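Local structure of beta-N-acetylhexosaminidase (Akkermansia muciniphila, 6JEB) at residues P88-R93 with L378-G383; Q132-P137 with S146-R151. The protein hydrolyses terminal non-reducing N-acetylglucosamine and N-acetylgalactosamine units from beta-N-acetylhexosaminides, including unbranched N-glycans and chitobiose. One frame throughout, in Å; residues are numbered along the deposited sequence.

Interaction 1 (P88-R93 with L378-G383); sequences PRYPWR and LDPAFG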
# COMPACT_ATOMS: atom_id res chain seq x y z
N PRO A 88 -8.60 8.89 13.60
CA PRO A 88 -7.28 8.31 13.34
C PRO A 88 -6.13 9.26 13.62
O PRO A 88 -6.19 10.47 13.37
CB PRO A 88 -7.33 8.00 11.84
CG PRO A 88 -8.32 8.98 11.29
CD PRO A 88 -9.38 9.07 12.37
N ARG A 89 -5.03 8.66 14.09
CA ARG A 89 -3.79 9.40 14.30
C ARG A 89 -3.25 9.95 12.98
O ARG A 89 -2.81 11.11 12.92
CB ARG A 89 -2.75 8.50 14.96
CG ARG A 89 -1.42 9.18 15.21
CD ARG A 89 -0.38 8.25 15.81
NE ARG A 89 0.87 8.96 16.06
CZ ARG A 89 2.03 8.36 16.33
NH1 ARG A 89 2.12 7.03 16.38
NH2 ARG A 89 3.11 9.11 16.54
N TYR A 90 -3.26 9.13 11.92
CA TYR A 90 -2.73 9.52 10.63
C TYR A 90 -3.77 9.39 9.54
O TYR A 90 -4.58 8.45 9.55
CB TYR A 90 -1.54 8.64 10.24
CG TYR A 90 -0.30 8.89 11.02
CD1 TYR A 90 0.45 10.06 10.82
CD2 TYR A 90 0.14 7.98 11.97
CE1 TYR A 90 1.61 10.29 11.54
CE2 TYR A 90 1.29 8.21 12.70
CZ TYR A 90 2.02 9.36 12.49
OH TYR A 90 3.17 9.58 13.21
N PRO A 91 -3.76 10.30 8.57
CA PRO A 91 -4.76 10.26 7.49
C PRO A 91 -4.45 9.27 6.39
O PRO A 91 -5.35 8.98 5.59
CB PRO A 91 -4.74 11.69 6.94
CG PRO A 91 -3.35 12.18 7.25
CD PRO A 91 -2.99 11.56 8.57
N TRP A 92 -3.22 8.78 6.28
CA TRP A 92 -2.83 7.83 5.24
C TRP A 92 -2.54 6.49 5.91
O TRP A 92 -1.56 6.37 6.65
CB TRP A 92 -1.60 8.33 4.49
CG TRP A 92 -1.26 7.44 3.33
CD1 TRP A 92 -0.75 6.16 3.38
CD2 TRP A 92 -1.45 7.73 1.94
NE1 TRP A 92 -0.61 5.65 2.11
CE2 TRP A 92 -1.03 6.60 1.20
CE3 TRP A 92 -1.93 8.85 1.24
CZ2 TRP A 92 -1.07 6.55 -0.20
CZ3 TRP A 92 -1.98 8.80 -0.14
CH2 TRP A 92 -1.55 7.66 -0.85
N ARG A 93 -3.37 5.49 5.64
CA ARG A 93 -3.18 4.15 6.21
C ARG A 93 -3.36 3.16 5.06
O ARG A 93 -4.50 2.90 4.65
CB ARG A 93 -4.15 3.91 7.36
CG ARG A 93 -4.03 4.98 8.47
CD ARG A 93 -5.08 4.82 9.58
NE ARG A 93 -6.43 4.65 9.04
CZ ARG A 93 -7.18 5.63 8.55
NH1 ARG A 93 -6.75 6.89 8.57
NH2 ARG A 93 -8.38 5.34 8.05
N LEU A 378 6.14 -0.70 15.71
CA LEU A 378 6.26 0.48 14.86
C LEU A 378 5.49 1.66 15.44
O LEU A 378 4.27 1.58 15.64
CB LEU A 378 5.75 0.18 13.46
CG LEU A 378 5.73 1.38 12.52
CD1 LEU A 378 7.15 1.88 12.25
CD2 LEU A 378 5.02 1.03 11.22
N ASP A 379 6.21 2.76 15.69
CA ASP A 379 5.63 4.09 15.82
C ASP A 379 6.06 4.83 14.56
O ASP A 379 7.27 5.04 14.37
CB ASP A 379 6.20 4.78 17.06
CG ASP A 379 5.84 6.27 17.15
OD1 ASP A 379 5.00 6.75 16.36
OD2 ASP A 379 6.42 6.96 18.02
N PRO A 380 5.14 5.19 13.65
CA PRO A 380 5.56 5.84 12.40
C PRO A 380 6.42 7.07 12.60
O PRO A 380 7.24 7.39 11.72
CB PRO A 380 4.23 6.17 11.71
CG PRO A 380 3.29 5.13 12.23
CD PRO A 380 3.68 4.97 13.68
N ALA A 381 6.27 7.76 13.73
CA ALA A 381 7.05 8.95 14.03
C ALA A 381 8.36 8.63 14.74
O ALA A 381 9.17 9.54 14.94
CB ALA A 381 6.24 9.91 14.90
N PHE A 382 8.59 7.37 15.10
CA PHE A 382 9.83 6.95 15.77
C PHE A 382 10.13 7.82 16.99
O PHE A 382 11.28 8.19 17.25
CB PHE A 382 11.00 6.89 14.80
CG PHE A 382 10.93 5.71 13.87
CD1 PHE A 382 10.13 5.75 12.75
CD2 PHE A 382 11.64 4.56 14.15
CE1 PHE A 382 10.04 4.65 11.91
CE2 PHE A 382 11.57 3.46 13.31
CZ PHE A 382 10.76 3.51 12.19
N GLY A 383 9.08 8.15 17.74
CA GLY A 383 9.20 8.91 18.97
C GLY A 383 9.48 10.38 18.79
O GLY A 383 9.68 11.08 19.80
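Arg-89 reaches Asp-379 end-on and spends both terminal nitrogens on a single oxygen: NH1 lies 2.9 Å and NH2 3.0 Å from Asp-379 OD1, a forked salt bridge. With CG anti to the backbone N (chi1 180°) and the chain extended as far as NE, the guanidinium is carried out to its acid. The two flat groups are not coplanar, their planes standing 38° apart; NH2 comes in on the syn side of OD1, whereas NH1 approaches from above the carboxylate plane. OD1 has a third donor, the backbone N of Ala-381 at 3.1 Å, which closes an Asx turn, and OD2 takes the backbone N of Gly-383 at 2.9 Å. Within the same residues, Asp-379 O accepts from Phe-382 N in a type I beta turn. One carboxylate thus ties a loop of the TIM-barrel catalytic domain, between helices 372-376 and 386-389, to the chain leading into barrel strand 92-97. Tyr-90 runs alongside the arginine, its OH over one face of the guanidinium, 3.3 Å above the plane and toward its rim. The ring meets Pro-380 obliquely, Tyr-90 CE2 being 3.7 Å from Pro-380 CG, and the hydroxyl oxygen touches Ala-381 CB. At the other end, Tyr-90 O accepts from Arg-93 NH1 at 2.8 Å, while Arg-93 NH2 bonds Lys-120 O and Tyr-60 OH.

Interaction 2 (Q132-P137 with S146-R151); sequences QGWRLP and SVASRR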
# COMPACT_ATOMS: atom_id res chain seq x y z
N GLN A 132 8.68 -8.10 -14.09
CA GLN A 132 8.07 -9.42 -14.29
C GLN A 132 6.70 -9.34 -14.94
O GLN A 132 6.09 -10.39 -15.20
CB GLN A 132 7.97 -10.17 -12.95
CG GLN A 132 9.31 -10.51 -12.30
CD GLN A 132 9.96 -9.33 -11.57
OE1 GLN A 132 9.35 -8.28 -11.40
NE2 GLN A 132 11.21 -9.52 -11.15
N GLY A 133 6.19 -8.14 -15.19
CA GLY A 133 4.87 -8.00 -15.76
C GLY A 133 4.37 -6.57 -15.75
O GLY A 133 4.87 -5.73 -14.99
N TRP A 134 3.38 -6.31 -16.60
CA TRP A 134 2.75 -5.00 -16.74
C TRP A 134 1.25 -5.25 -16.82
O TRP A 134 0.81 -6.00 -17.70
CB TRP A 134 3.25 -4.32 -18.03
CG TRP A 134 2.65 -2.97 -18.27
CD1 TRP A 134 1.34 -2.71 -18.59
CD2 TRP A 134 3.30 -1.70 -18.15
NE1 TRP A 134 1.15 -1.34 -18.69
CE2 TRP A 134 2.34 -0.71 -18.44
CE3 TRP A 134 4.62 -1.30 -17.87
CZ2 TRP A 134 2.64 0.66 -18.42
CZ3 TRP A 134 4.91 0.06 -17.84
CH2 TRP A 134 3.93 1.02 -18.12
N ARG A 135 0.47 -4.64 -15.92
CA ARG A 135 -0.93 -5.01 -15.74
C ARG A 135 -1.94 -3.94 -16.15
O ARG A 135 -3.16 -4.20 -16.04
CB ARG A 135 -1.20 -5.43 -14.29
CG ARG A 135 -0.22 -6.47 -13.74
CD ARG A 135 -0.19 -7.75 -14.59
NE ARG A 135 0.82 -8.65 -14.06
CZ ARG A 135 1.42 -9.61 -14.76
NH1 ARG A 135 1.07 -9.85 -16.02
NH2 ARG A 135 2.38 -10.34 -14.18
N LEU A 136 -1.50 -2.77 -16.62
CA LEU A 136 -2.40 -1.68 -16.97
C LEU A 136 -2.58 -1.62 -18.47
O LEU A 136 -1.59 -1.37 -19.18
CB LEU A 136 -1.83 -0.35 -16.47
CG LEU A 136 -2.70 0.85 -16.87
CD1 LEU A 136 -3.89 1.04 -15.92
CD2 LEU A 136 -1.87 2.13 -16.94
N PRO A 137 -3.79 -1.78 -19.01
CA PRO A 137 -3.97 -1.61 -20.45
C PRO A 137 -3.91 -0.13 -20.83
O PRO A 137 -4.38 0.74 -20.09
CB PRO A 137 -5.38 -2.18 -20.69
CG PRO A 137 -6.10 -1.89 -19.40
CD PRO A 137 -5.06 -2.08 -18.31
N SER A 146 0.22 -7.88 -25.42
CA SER A 146 0.70 -9.06 -26.13
C SER A 146 2.06 -9.52 -25.64
O SER A 146 2.38 -10.72 -25.74
CB SER A 146 0.73 -8.81 -27.64
OG SER A 146 1.69 -7.81 -27.95
N VAL A 147 2.88 -8.60 -25.12
CA VAL A 147 4.23 -8.93 -24.65
C VAL A 147 4.39 -8.70 -23.15
O VAL A 147 4.70 -9.63 -22.40
CB VAL A 147 5.29 -8.14 -25.44
CG1 VAL A 147 6.68 -8.47 -24.91
CG2 VAL A 147 5.19 -8.43 -26.94
N ALA A 148 4.19 -7.46 -22.69
CA ALA A 148 4.60 -7.09 -21.34
C ALA A 148 3.77 -7.76 -20.25
O ALA A 148 4.23 -7.81 -19.10
CB ALA A 148 4.58 -5.56 -21.18
N SER A 149 2.57 -8.25 -20.56
CA SER A 149 1.71 -8.85 -19.55
C SER A 149 1.95 -10.34 -19.37
O SER A 149 1.23 -10.98 -18.60
CB SER A 149 0.23 -8.60 -19.88
OG SER A 149 -0.22 -9.47 -20.92
N ARG A 150 2.94 -10.91 -20.08
CA ARG A 150 3.17 -12.34 -20.11
C ARG A 150 4.63 -12.63 -19.82
O ARG A 150 5.51 -11.90 -20.27
CB ARG A 150 2.85 -12.87 -21.51
CG ARG A 150 1.37 -12.81 -21.83
CD ARG A 150 1.09 -12.70 -23.32
NE ARG A 150 -0.32 -12.95 -23.59
CZ ARG A 150 -0.89 -12.83 -24.78
NH1 ARG A 150 -0.15 -12.44 -25.83
NH2 ARG A 150 -2.18 -13.10 -24.93
N ARG A 151 4.89 -13.71 -19.08
CA ARG A 151 6.26 -14.18 -18.91
C ARG A 151 6.31 -15.70 -19.02
O ARG A 151 5.31 -16.39 -18.82
CB ARG A 151 6.90 -13.68 -17.60
CG ARG A 151 6.31 -14.28 -16.33
CD ARG A 151 7.10 -13.83 -15.10
NE ARG A 151 6.59 -14.42 -13.87
CZ ARG A 151 5.76 -13.81 -13.03
NH1 ARG A 151 5.35 -12.56 -13.28
NH2 ARG A 151 5.36 -14.43 -11.93
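Arg-151 NH1 donates to Gln-132 O at 3.0 Å, the straightest hydrogen bond across this contact (153° at the hydrogen). The oxygen lies in the guanidinium plane, yet the donor sits above the carbonyl plane, 42° out of it. Arg-135 NH1 makes a weak bond to Ser-149 O at 2.8 Å. Arg-151 also serves Arg-101 O (NH1) and Ser-154 OG (NH2), and Arg-135 the carbonyls of Gly-163 (NH1), Pro-99 (NE) and Ala-100 (NH2). A lysine in place of Arg-151 has one terminal nitrogen where the guanidinium spreads several, and would probably leave Ser-154 OG or one of the two carbonyls without its donor. Arg-135 NH2 lies 3.8 Å from Arg-151 NH1, the planes 52° apart; the surrounding carbonyl oxygens probably temper the like charges. Gln-132, its CG beside the backbone N and its chain bent at chi2, turns its amide away to Arg-101 NE and Thr-217 O, consistent with a second-shell role, holding substrate-binding Arg-101 and lying against active-site Asp-130. Farther along, a weak bond joins Trp-134 N to Ala-148 O, to which Gly-133 CA adds a C-H...O contact. Trp-134 CB packs on Ala-148 CB at 3.6 Å, whereas the indole NE1 turns back to Leu-136 O. The loop following barrel strand 123-127 is thus joined to helix 143-148 and to strand 150-151, which pairs antiparallel with strand 161-162.

Both contacts lie in the catalytic domain and are largely buried, but they lie on opposite sides of the chain's centre, with centres 35 Å apart and nearest atoms about 17 Å apart. Interaction 1 joins residues distant in sequence and is away from the annotated sites; interaction 2 ties together neighbours in the chain, with Gln-132 reaching substrate-binding Arg-101. They share no helix or strand. Arginine is central to both, with different mates: in 88-93 with 378-383 a carboxylate takes up the charge where Arg-89 and Asp-379 are partly exposed, whereas in 132-137 with 146-151 two buried arginines are surrounded chiefly by backbone carbonyls, so main-chain acceptors do the work there.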